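Local coordinates for dally-like protein (Drosophila melanogaster, PDB 3ODN) that is the core of a glypican, probably acting as a cell-surface heparan sulfate proteoglycan, and takes part in Hedgehog signaling, at residues L293-K296 with I297-I301. The protein carries 2 engineered substitutions. Sequence-based numbering, arbitrary orientation.
Sequences LNIK and ISEAI
The first two turns of helix 293-306, one of the helices of the elongated all-helical glypican core, are a compact example of how a helix serine spends its hydroxyl on the backbone of the preceding turn. Ser-298 OG donates to the carbonyl oxygen Ile-295 O at 2.9 Å. With chi1 at 71°, OG sits between the backbone N and the carbonyl carbon and is turned back to this oxygen. Ile-295 O also receives the regular helical bond from Glu-299 N (3.0 Å), and both donors arrive from the same face of the carbonyl plane. The hydroxyl comes in much more from the side, with a C=O...OG angle of 112° against 152° for the amide. With an alanine at Ser-298, Ile-295 O would probably lose its second donor and keep the Glu-299 amide bond. On the outer side, Glu-299 runs alongside Ile-295, pointing the same way, and its OE1 lies 3.7 Å from the methyl Ile-295 CG2. The inward side is mostly apolar: the side chains of Leu-293 and Ile-297 cross at a slant, and Ile-297 also packs on Phe-99 of helix 48-106 and Phe-143 of helix 136-155. The polar exception is buried Asn-294, whose ND2 bonds weakly to Gln-98 O and whose OD1 takes a weak bond from Ile-295 N (2.9 Å). Backbone bonds from Ile-297 N to Leu-293 O and from Ser-298 N to Asn-294 O carry the regular helix pattern through the same turn. Between the leucine and isoleucine the touch is methyl to methyl, Leu-293 CD1 resting 3.8 Å from Ile-297 CD1.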
# COMPACT_ATOMS: atom_id res chain seq x y z
N LEU A 293 1.74 -7.06 22.67
CA LEU A 293 2.98 -6.34 22.95
C LEU A 293 3.29 -6.26 24.45
O LEU A 293 4.46 -6.39 24.83
CB LEU A 293 3.02 -4.96 22.26
CG LEU A 293 4.34 -4.15 22.30
CD1 LEU A 293 5.55 -5.00 21.86
CD2 LEU A 293 4.24 -2.94 21.41
N ASN A 294 2.24 -6.16 25.28
CA ASN A 294 2.36 -6.14 26.74
C ASN A 294 2.94 -7.45 27.30
O ASN A 294 3.81 -7.38 28.18
CB ASN A 294 1.04 -5.74 27.40
CG ASN A 294 -0.18 -6.53 27.00
OD1 ASN A 294 -0.12 -7.59 26.35
ND2 ASN A 294 -1.34 -6.04 27.43
N ILE A 295 2.52 -8.61 26.71
CA ILE A 295 2.96 -9.98 27.02
C ILE A 295 4.43 -10.16 26.62
O ILE A 295 5.20 -10.72 27.39
CB ILE A 295 2.02 -11.05 26.38
CG1 ILE A 295 0.62 -11.04 27.03
CG2 ILE A 295 2.62 -12.47 26.41
CD1 ILE A 295 -0.54 -10.99 26.02
N LYS A 296 4.84 -9.66 25.44
CA LYS A 296 6.23 -9.76 24.95
C LYS A 296 7.19 -8.95 25.84
O LYS A 296 8.31 -9.39 26.08
CB LYS A 296 6.34 -9.29 23.49
CG LYS A 296 5.57 -10.14 22.49
CD LYS A 296 5.26 -9.31 21.22
CE LYS A 296 4.97 -10.14 19.99
NZ LYS A 296 6.04 -10.03 18.96
N ILE A 297 6.75 -7.78 26.32
CA ILE A 297 7.58 -6.93 27.17
C ILE A 297 7.66 -7.46 28.62
O ILE A 297 8.74 -7.43 29.22
CB ILE A 297 7.31 -5.40 26.95
CG1 ILE A 297 7.60 -5.01 25.49
CG2 ILE A 297 8.11 -4.50 27.95
CD1 ILE A 297 7.09 -3.75 25.05
N SER A 298 6.55 -8.04 29.14
CA SER A 298 6.52 -8.65 30.49
C SER A 298 7.43 -9.90 30.54
O SER A 298 8.11 -10.14 31.54
CB SER A 298 5.09 -9.03 30.89
OG SER A 298 4.59 -10.13 30.14
N GLU A 299 7.45 -10.67 29.44
CA GLU A 299 8.27 -11.86 29.28
C GLU A 299 9.77 -11.52 29.23
O GLU A 299 10.56 -12.25 29.80
CB GLU A 299 7.78 -12.75 28.12
CG GLU A 299 6.51 -13.52 28.51
CD GLU A 299 5.78 -14.37 27.49
OE1 GLU A 299 5.93 -14.14 26.26
OE2 GLU A 299 5.01 -15.25 27.93
N ALA A 300 10.14 -10.35 28.65
CA ALA A 300 11.52 -9.83 28.65
C ALA A 300 11.90 -9.41 30.11
O ALA A 300 13.02 -9.67 30.56
CB ALA A 300 11.62 -8.64 27.72
N ILE A 301 10.95 -8.80 30.84
CA ILE A 301 11.08 -8.38 32.22
C ILE A 301 11.30 -9.60 33.17
O ILE A 301 12.21 -9.57 34.00
CB ILE A 301 9.90 -7.45 32.63
CG1 ILE A 301 10.11 -6.02 32.04
CG2 ILE A 301 9.69 -7.42 34.15
CD1 ILE A 301 8.89 -5.00 32.12